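Local coordinates for AztD protein (Citrobacter koseri, PDB 6CMK), which acts as a periplasmic zinc chaperone that hands a zinc ion directly to the solute-binding protein AztC of the AztABCD transport system, at residues B[99-102]-B[103-106]; B[287-290]-B[291-294]; B[298-301]-B[302-305]. One frame throughout, in Å; residues are numbered along the deposited sequence. Where two conformers were deposited one is given.

Along the chain the three contacts come in the order interaction 1, interaction 2, interaction 3, and all are local features of a beta-propeller of antiparallel blades. Interaction 1 is the hairpin turn between strands 88-100 and 105-109. Its centre is about 36 Å from that of interaction 2 and about 35 Å from that of interaction 3; the nearest atoms are about 24 and 19 Å away, so it touches neither. Interactions 2 and 3 are about 19 Å apart between centres: residues 287-294 enter the last strand of one blade, 291-295, and residues 298-305 lead into and form strand 300-305, the first of the next. Of the three, only interaction 1 holds zinc ligands, those of site 2.

Interaction 1: residues B[99-102]-B[103-106]. With ZN (zinc ion), chain I.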
ATOM      1  N   HIS B  99       1.374  -2.406  -9.648  1.00 19.13           N
ATOM      2  CA  HIS B  99       2.489  -3.154  -9.087  1.00 18.33           C
ATOM      3  C   HIS B  99       3.271  -2.237  -8.159  1.00 19.90           C
ATOM      4  O   HIS B  99       3.649  -1.128  -8.554  1.00 22.57           O
ATOM      5  CB  HIS B  99       3.405  -3.692 -10.182  1.00 19.44           C
ATOM      6  CG  HIS B  99       2.721  -4.604 -11.145  1.00 25.36           C
ATOM      7  ND1 HIS B  99       2.394  -5.905 -10.831  1.00 30.69           N
ATOM      8  CD2 HIS B  99       2.299  -4.405 -12.417  1.00 30.37           C
ATOM      9  CE1 HIS B  99       1.799  -6.468 -11.867  1.00 35.73           C
ATOM     10  NE2 HIS B  99       1.730  -5.579 -12.842  1.00 32.41           N
ATOM     11  N   ASP B 100       3.520  -2.716  -6.940  1.00 20.23           N
ATOM     12  CA  ASP B 100       4.197  -1.960  -5.883  1.00 21.11           C
ATOM     13  C   ASP B 100       5.699  -2.182  -6.009  1.00 27.81           C
ATOM     14  O   ASP B 100       6.214  -3.227  -5.608  1.00 26.49           O
ATOM     15  CB  ASP B 100       3.685  -2.417  -4.520  1.00 18.27           C
ATOM     16  CG  ASP B 100       4.290  -1.643  -3.358  1.00 21.39           C
ATOM     17  OD1 ASP B 100       5.218  -0.842  -3.575  1.00 23.71           O
ATOM     18  OD2 ASP B 100       3.818  -1.851  -2.213  1.00 30.15           O
ATOM     19  N   HIS B 101       6.417  -1.187  -6.533  1.00 19.90           N
ATOM     20  CA  HIS B 101       7.843  -1.318  -6.805  1.00 28.04           C
ATOM     21  C   HIS B 101       8.696  -0.425  -5.903  1.00 24.67           C
ATOM     22  O   HIS B 101       9.776   0.024  -6.296  1.00 27.92           O
ATOM     23  CB  HIS B 101       8.101  -1.050  -8.285  1.00 19.56           C
ATOM     24  CG  HIS B 101       7.700  -2.202  -9.157  1.00 20.48           C
ATOM     25  ND1 HIS B 101       7.805  -2.181 -10.530  1.00 24.44           N
ATOM     26  CD2 HIS B 101       7.208  -3.423  -8.837  1.00 22.94           C
ATOM     27  CE1 HIS B 101       7.389  -3.338 -11.020  1.00 25.49           C
ATOM     28  NE2 HIS B 101       7.020  -4.109 -10.012  1.00 27.21           N
ATOM     29  N   GLY B 102       8.230  -0.195  -4.680  1.00 25.72           N
ATOM     30  CA  GLY B 102       9.018   0.500  -3.682  1.00 26.84           C
ATOM     31  C   GLY B 102       9.028   2.000  -3.875  1.00 20.02           C
ATOM     32  O   GLY B 102       8.157   2.703  -3.359  1.00 41.50           O
ATOM     33  N   ASP B 103       9.998   2.497  -4.632  1.00 27.32           N
ATOM     34  CA  ASP B 103      10.082   3.930  -4.885  1.00 36.38           C
ATOM     35  C   ASP B 103       9.133   4.383  -5.984  1.00 44.18           C
ATOM     36  O   ASP B 103       8.948   5.593  -6.161  1.00 61.75           O
ATOM     37  CB  ASP B 103      11.516   4.321  -5.251  1.00 29.55           C
ATOM     38  CG  ASP B 103      11.962   3.745  -6.581  1.00 68.50           C
ATOM     39  OD1 ASP B 103      11.704   4.384  -7.621  1.00 82.79           O
ATOM     40  OD2 ASP B 103      12.574   2.657  -6.584  1.00 86.16           O
ATOM     41  N   HIS B 104       8.527   3.450  -6.715  0.53 26.06           N
ATOM     42  CA  HIS B 104       7.592   3.787  -7.774  0.53 22.44           C
ATOM     43  C   HIS B 104       6.537   2.697  -7.856  0.53 17.22           C
ATOM     44  O   HIS B 104       6.659   1.634  -7.242  0.53 20.98           O
ATOM     45  CB  HIS B 104       8.304   3.948  -9.120  0.53 31.18           C
ATOM     46  CG  HIS B 104       9.090   2.742  -9.532  0.53 41.86           C
ATOM     47  ND1 HIS B 104      10.247   2.355  -8.892  0.53 40.62           N
ATOM     48  CD2 HIS B 104       8.882   1.834 -10.516  0.53 43.86           C
ATOM     49  CE1 HIS B 104      10.720   1.262  -9.464  0.53 42.64           C
ATOM     50  NE2 HIS B 104       9.912   0.926 -10.453  0.53 44.73           N
ATOM     51  N   ALA B 105       5.484   2.981  -8.618  1.00 22.74           N
ATOM     52  CA  ALA B 105       4.443   2.015  -8.915  1.00 21.27           C
ATOM     53  C   ALA B 105       4.261   1.969 -10.422  1.00 17.86           C
ATOM     54  O   ALA B 105       4.466   2.973 -11.114  1.00 21.16           O
ATOM     55  CB  ALA B 105       3.111   2.372  -8.234  1.00 26.99           C
ATOM     56  N   ASP B 106       3.918   0.787 -10.924  1.00 16.97           N
ATOM     57  CA  ASP B 106       3.519   0.592 -12.306  1.00 17.17           C
ATOM     58  C   ASP B 106       2.003   0.500 -12.365  1.00 17.83           C
ATOM     59  O   ASP B 106       1.373  -0.042 -11.457  1.00 17.58           O
ATOM     60  CB  ASP B 106       4.110  -0.691 -12.884  1.00 26.02           C
ATOM     61  CG  ASP B 106       5.607  -0.620 -13.064  1.00 36.11           C
ATOM     62  OD1 ASP B 106       6.206   0.411 -12.693  1.00 32.14           O
ATOM     63  OD2 ASP B 106       6.176  -1.607 -13.576  1.00 34.54           O
TER
HETATM   64 ZN    ZN I 502       8.246  -0.253 -12.210  0.64 37.79          ZN
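His101, His104 and Asp106 bind one zinc ion from the two arms of a tight hairpin turn. ND1 of His101 is 2.6 Å from the zinc, a long bond, while OD1 of Asp106 lies 2.2 Å from it. The metal sits in the imidazole plane of His101 at the ring edge, and the Asp106 carboxylate is turned 71° from that ring, with its OD2 3.3 Å from CE1 of His101. His104 closes this buried side. It was modelled in two conformers; in the given one NE2 is 2.7 Å from the zinc, a long and doubtful bond because CD2 lies almost as close. Another zinc position was modelled about 2 Å from its side chain, so the geometry round His104 is uncertain. In this conformer (chi1 56°) the ring turns one face to CB of His101. His216 of the second subunit stacks on His101, and His169 and His216 of that subunit meet the His104 ring at steep angles.

Behind the metal, His99 and Asp106 form an antiparallel hydrogen-bonded pair, and N of His101 reaches O of His104 at 2.9 Å in a bent bond (134°). The turn itself is less enclosed. Gly102 gives its N to OD1 of Asp100 at 3.3 Å, making an Asx turn, and OD2 of Asp100 forms a salt bridge with Arg300 of the second subunit. At the partly exposed end, ND1 of the given His104 conformer donates a 2.8 Å hydrogen bond to OD1 of Asp103, steadying the ring from the side away from NE2.

His405 completes the site, its NE2 close to OD1 of Asp106. Three of the four ligands thus come from one hairpin. Zinc at this high-affinity site 2 is what passes to AztC, and the long His101 bond and the two conformers of His104 may reflect a pliable site.

Interaction 2: residues B[287-290]-B[291-294]; sequences ESDS and FRLI
Asp289 and Arg292 carry the electrostatic part of this contact, a salt bridge in which both terminal nitrogens of the arginine converge on a single carboxylate oxygen. NH1 and NH2 of Arg292 each lie 2.7 Å from OD1 of Asp289, which sits at the edge of the guanidinium, close to its plane. The two flat groups stand nearly perpendicular, 85° apart: NH1 approaches OD1 almost along the C-O bond, whereas NH2 comes from above the carboxylate plane. Arg292 bends at its second torsion (chi2 -71°), which folds the chain back toward the preceding loop. Asp289 is exposed and poorly ordered, so the fine detail of this grip should be read with some caution.

Further hydrogen bonds tie each half to itself. NH1 of Arg292 also reaches the carbonyl O of Phe291 at 2.8 Å, so that nitrogen serves two acceptors and fixes the guanidinium over the start of the strand. OG of Ser290 donates to O of Glu287 in a short bond of 2.5 Å, closing the loop across an inverse gamma turn centred on Asp289. This turn leads into strand 291-295, an outermost strand of a four-stranded antiparallel propeller blade, and the backbone pairing of Arg292 with Leu282 and of Ile294 with Ile280 secures the strand to its neighbour, 279-283.

Nonpolar packing occupies the other side of the chain. CB of Ser290 approaches the Phe291 ring obliquely, 3.6 Å from its CD2. With CG anti to its own carbonyl carbon (chi1 -64°), the Phe291 ring is buried against Ile281 and Val283 of the adjacent strand and against Leu248 of strand 244-249, with Tyr250 and Ala251 beside it.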
ATOM      1  N   GLU B 287      -7.272   3.972  20.132  1.00 42.28           N
ATOM      2  CA  GLU B 287      -7.163   4.881  21.268  1.00 52.26           C
ATOM      3  C   GLU B 287      -8.270   4.624  22.283  1.00 53.88           C
ATOM      4  O   GLU B 287      -9.341   4.104  21.952  1.00 41.74           O
ATOM      5  CB  GLU B 287      -7.241   6.352  20.835  1.00 65.13           C
ATOM      6  CG  GLU B 287      -6.241   6.780  19.768  1.00 70.34           C
ATOM      7  CD  GLU B 287      -4.804   6.478  20.130  1.00 65.84           C
ATOM      8  OE1 GLU B 287      -4.264   5.482  19.603  1.00 67.04           O
ATOM      9  OE2 GLU B 287      -4.213   7.233  20.931  1.00 63.06           O
ATOM     10  N   SER B 288      -8.007   5.034  23.528  1.00 78.61           N
ATOM     11  CA  SER B 288      -8.968   4.856  24.614  1.00 79.65           C
ATOM     12  C   SER B 288     -10.113   5.862  24.535  1.00 74.73           C
ATOM     13  O   SER B 288     -11.259   5.524  24.851  1.00 73.16           O
ATOM     14  CB  SER B 288      -8.257   4.975  25.964  1.00 76.98           C
ATOM     15  OG  SER B 288      -7.023   4.279  25.961  1.00 75.24           O
ATOM     16  N   ASP B 289      -9.822   7.104  24.142  1.00 75.24           N
ATOM     17  CA  ASP B 289     -10.856   8.125  23.958  1.00 76.22           C
ATOM     18  C   ASP B 289     -11.483   7.915  22.579  1.00 58.19           C
ATOM     19  O   ASP B 289     -11.269   8.664  21.622  1.00 52.18           O
ATOM     20  CB  ASP B 289     -10.266   9.520  24.119  1.00 85.91           C
ATOM     21  CG  ASP B 289     -11.168  10.449  24.904  1.00 88.24           C
ATOM     22  OD1 ASP B 289     -12.111  11.009  24.307  1.00 90.01           O
ATOM     23  OD2 ASP B 289     -10.944  10.611  26.123  1.00 90.67           O
ATOM     24  N   SER B 290     -12.285   6.856  22.489  1.00 36.14           N
ATOM     25  CA  SER B 290     -12.550   6.247  21.196  1.00 44.34           C
ATOM     26  C   SER B 290     -13.649   6.946  20.401  1.00 26.61           C
ATOM     27  O   SER B 290     -13.614   6.879  19.173  1.00 25.21           O
ATOM     28  CB  SER B 290     -12.906   4.768  21.380  1.00 46.49           C
ATOM     29  OG  SER B 290     -11.853   4.079  22.032  1.00 52.92           O
ATOM     30  N   PHE B 291     -14.619   7.616  21.043  1.00 22.25           N
ATOM     31  CA  PHE B 291     -15.857   7.998  20.359  1.00 16.86           C
ATOM     32  C   PHE B 291     -16.097   9.504  20.363  1.00 25.32           C
ATOM     33  O   PHE B 291     -15.931  10.168  21.390  1.00 24.58           O
ATOM     34  CB  PHE B 291     -17.075   7.359  21.002  1.00 16.68           C
ATOM     35  CG  PHE B 291     -17.114   5.866  20.913  1.00 21.23           C
ATOM     36  CD1 PHE B 291     -17.858   5.241  19.930  1.00 18.81           C
ATOM     37  CD2 PHE B 291     -16.446   5.091  21.831  1.00 24.65           C
ATOM     38  CE1 PHE B 291     -17.922   3.864  19.857  1.00 24.43           C
ATOM     39  CE2 PHE B 291     -16.501   3.713  21.766  1.00 28.64           C
ATOM     40  CZ  PHE B 291     -17.236   3.097  20.780  1.00 21.51           C
ATOM     41  N   ARG B 292     -16.563  10.022  19.225  1.00 19.81           N
ATOM     42  CA  ARG B 292     -17.058  11.389  19.129  1.00 19.96           C
ATOM     43  C   ARG B 292     -18.347  11.418  18.320  1.00 19.34           C
ATOM     44  O   ARG B 292     -18.436  10.803  17.254  1.00 20.80           O
ATOM     45  CB  ARG B 292     -16.035  12.316  18.474  1.00 23.17           C
ATOM     46  CG  ARG B 292     -14.792  12.542  19.313  1.00 37.67           C
ATOM     47  CD  ARG B 292     -15.108  13.398  20.531  1.00 62.90           C
ATOM     48  NE  ARG B 292     -13.918  13.696  21.324  1.00 68.40           N
ATOM     49  CZ  ARG B 292     -13.463  12.942  22.322  1.00 61.81           C
ATOM     50  NH1 ARG B 292     -14.091  11.824  22.667  1.00 62.96           N
ATOM     51  NH2 ARG B 292     -12.369  13.306  22.976  1.00 56.83           N
ATOM     52  N   LEU B 293     -19.323  12.172  18.815  1.00 19.97           N
ATOM     53  CA  LEU B 293     -20.632  12.310  18.182  1.00 23.20           C
ATOM     54  C   LEU B 293     -20.662  13.557  17.307  1.00 19.61           C
ATOM     55  O   LEU B 293     -20.231  14.630  17.739  1.00 23.33           O
ATOM     56  CB  LEU B 293     -21.719  12.408  19.252  1.00 21.32           C
ATOM     57  CG  LEU B 293     -23.169  12.576  18.787  1.00 23.03           C
ATOM     58  CD1 LEU B 293     -23.737  11.244  18.355  1.00 25.13           C
ATOM     59  CD2 LEU B 293     -24.021  13.204  19.888  1.00 28.67           C
ATOM     60  N   ILE B 294     -21.187  13.426  16.088  1.00 18.55           N
ATOM     61  CA  ILE B 294     -21.507  14.585  15.256  1.00 17.91           C
ATOM     62  C   ILE B 294     -23.005  14.591  14.990  1.00 18.33           C
ATOM     63  O   ILE B 294     -23.571  13.591  14.528  1.00 18.07           O
ATOM     64  CB  ILE B 294     -20.724  14.609  13.932  1.00 17.63           C
ATOM     65  CG1 ILE B 294     -19.227  14.707  14.212  1.00 20.46           C
ATOM     66  CG2 ILE B 294     -21.199  15.784  13.063  1.00 23.09           C
ATOM     67  CD1 ILE B 294     -18.365  14.657  12.983  1.00 21.96           C
TER

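Interaction 3: residues B[298-301]-B[302-305]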
ATOM      1  N   THR B 298     -29.866  17.523   9.137  1.00 19.31           N
ATOM      2  CA  THR B 298     -30.979  16.702   8.687  1.00 21.97           C
ATOM      3  C   THR B 298     -30.503  15.256   8.615  1.00 18.99           C
ATOM      4  O   THR B 298     -29.366  14.937   8.975  1.00 19.44           O
ATOM      5  CB  THR B 298     -31.526  17.162   7.327  1.00 24.02           C
ATOM      6  OG1 THR B 298     -30.478  17.133   6.348  1.00 22.80           O
ATOM      7  CG2 THR B 298     -32.084  18.574   7.416  1.00 27.42           C
ATOM      8  N   ARG B 299     -31.371  14.376   8.133  1.00 20.07           N
ATOM      9  CA  ARG B 299     -31.092  12.944   8.195  1.00 19.69           C
ATOM     10  C   ARG B 299     -30.070  12.510   7.150  1.00 18.19           C
ATOM     11  O   ARG B 299     -29.993  13.053   6.043  1.00 23.19           O
ATOM     12  CB  ARG B 299     -32.388  12.155   8.026  1.00 26.18           C
ATOM     13  CG  ARG B 299     -33.203  12.126   9.298  1.00 24.76           C
ATOM     14  CD  ARG B 299     -34.609  11.629   9.062  1.00 32.43           C
ATOM     15  NE  ARG B 299     -35.391  12.580   8.287  1.00 47.32           N
ATOM     16  CZ  ARG B 299     -36.641  12.367   7.890  1.00 65.65           C
ATOM     17  NH1 ARG B 299     -37.246  11.227   8.194  1.00 69.27           N
ATOM     18  NH2 ARG B 299     -37.281  13.295   7.187  1.00 64.76           N
ATOM     19  N   ARG B 300     -29.288  11.507   7.528  1.00 17.44           N
ATOM     20  CA  ARG B 300     -28.214  10.991   6.687  1.00 17.94           C
ATOM     21  C   ARG B 300     -28.760  10.146   5.540  1.00 21.10           C
ATOM     22  O   ARG B 300     -29.615   9.274   5.741  1.00 20.66           O
ATOM     23  CB  ARG B 300     -27.265  10.166   7.551  1.00 18.05           C
ATOM     24  CG  ARG B 300     -26.086   9.580   6.828  1.00 17.02           C
ATOM     25  CD  ARG B 300     -25.260   8.741   7.784  1.00 17.16           C
ATOM     26  NE  ARG B 300     -26.007   7.531   8.063  1.00 21.66           N
ATOM     27  CZ  ARG B 300     -26.036   6.478   7.258  1.00 31.18           C
ATOM     28  NH1 ARG B 300     -25.302   6.463   6.148  1.00 27.74           N
ATOM     29  NH2 ARG B 300     -26.787   5.436   7.570  1.00 32.82           N
ATOM     30  N   VAL B 301     -28.268  10.414   4.332  1.00 16.49           N
ATOM     31  CA  VAL B 301     -28.559   9.606   3.153  1.00 16.50           C
ATOM     32  C   VAL B 301     -27.442   8.607   2.868  1.00 16.20           C
ATOM     33  O   VAL B 301     -27.706   7.445   2.549  1.00 19.50           O
ATOM     34  CB  VAL B 301     -28.796  10.525   1.932  1.00 16.75           C
ATOM     35  CG1 VAL B 301     -28.913   9.704   0.638  1.00 21.03           C
ATOM     36  CG2 VAL B 301     -30.046  11.393   2.133  1.00 19.88           C
ATOM     37  N   HIS B 302     -26.190   9.047   2.968  1.00 15.25           N
ATOM     38  CA  HIS B 302     -25.050   8.213   2.605  1.00 14.62           C
ATOM     39  C   HIS B 302     -23.786   8.808   3.212  1.00 18.12           C
ATOM     40  O   HIS B 302     -23.737   9.999   3.511  1.00 15.77           O
ATOM     41  CB  HIS B 302     -24.916   8.119   1.079  1.00 14.77           C
ATOM     42  CG  HIS B 302     -23.960   7.065   0.617  1.00 16.02           C
ATOM     43  ND1 HIS B 302     -22.966   7.314  -0.306  1.00 14.44           N
ATOM     44  CD2 HIS B 302     -23.844   5.759   0.959  1.00 18.17           C
ATOM     45  CE1 HIS B 302     -22.288   6.197  -0.524  1.00 15.24           C
ATOM     46  NE2 HIS B 302     -22.803   5.240   0.232  1.00 17.22           N
ATOM     47  N   PHE B 303     -22.766   7.975   3.411  1.00 15.52           N
ATOM     48  CA  PHE B 303     -21.460   8.527   3.740  1.00 13.15           C
ATOM     49  C   PHE B 303     -20.355   7.650   3.161  1.00 12.62           C
ATOM     50  O   PHE B 303     -20.561   6.474   2.848  1.00 14.51           O
ATOM     51  CB  PHE B 303     -21.279   8.771   5.260  1.00 16.49           C
ATOM     52  CG  PHE B 303     -21.614   7.602   6.191  1.00 13.42           C
ATOM     53  CD1 PHE B 303     -21.713   6.288   5.766  1.00 16.36           C
ATOM     54  CD2 PHE B 303     -21.835   7.879   7.538  1.00 13.50           C
ATOM     55  CE1 PHE B 303     -22.012   5.271   6.674  1.00 18.80           C
ATOM     56  CE2 PHE B 303     -22.135   6.883   8.443  1.00 17.35           C
ATOM     57  CZ  PHE B 303     -22.221   5.575   8.014  1.00 18.48           C
ATOM     58  N   VAL B 304     -19.189   8.276   2.957  1.00 13.27           N
ATOM     59  CA  VAL B 304     -17.995   7.594   2.456  1.00 11.78           C
ATOM     60  C   VAL B 304     -16.777   8.307   3.019  1.00 11.48           C
ATOM     61  O   VAL B 304     -16.836   9.483   3.388  1.00 13.99           O
ATOM     62  CB  VAL B 304     -17.879   7.571   0.907  1.00 17.38           C
ATOM     63  CG1 VAL B 304     -19.101   6.946   0.232  1.00 31.50           C
ATOM     64  CG2 VAL B 304     -17.620   8.982   0.348  1.00 14.09           C
ATOM     65  N   VAL B 305     -15.642   7.596   3.053  1.00 13.00           N
ATOM     66  CA  VAL B 305     -14.392   8.224   3.453  1.00 12.68           C
ATOM     67  C   VAL B 305     -13.676   8.747   2.212  1.00 15.10           C
ATOM     68  O   VAL B 305     -13.929   8.330   1.079  1.00 13.02           O
ATOM     69  CB  VAL B 305     -13.474   7.269   4.261  1.00 13.93           C
ATOM     70  CG1 VAL B 305     -14.229   6.668   5.447  1.00 15.17           C
ATOM     71  CG2 VAL B 305     -12.870   6.175   3.375  1.00 14.32           C
TER
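A classic beta bulge in the first strand of a propeller blade sets Arg300 against Phe303: Val301 and His302 both stand opposite Phe316 of strand 312-317. In a regular strand, residues three apart lie on opposite faces; the extra residue of the bulge shifts the alternation, and here Arg300 and Phe303 both pack on Val315.

The guanidinium of Arg300 lies flat on the phenyl ring, with planes 27° apart. Its CZ is 4.1 Å from the centroid of the Phe303 ring and 15° off the ring normal, a cation-pi stack over the face. NH1 sits above the middle of the ring, 3.5 Å from CE1 of Phe303, while the aliphatic part joins in through CD, 3.5 Å from CD2 of Phe303. The arginine runs out extended through its first two torsions and then bends at chi3 (72°), which brings its end over the ring. The two bulge residues themselves serve different neighbours. ND1 of His302 is hydrogen-bonded to the backbone N of Ile355 at the start of the following blade. Val301 packs on Phe316.

Phe303 also touches Ile263 and Ile272, and Arg300 touches Asn274, all on the preceding blade, so the stacked pair lies where two blades meet. Together with the His302 bond to the blade that follows, this is the kind of packing and hydrogen bonding between adjacent sheets that characterises a beta-propeller, with the bulged strand 300-305 as the first of its four-stranded blade.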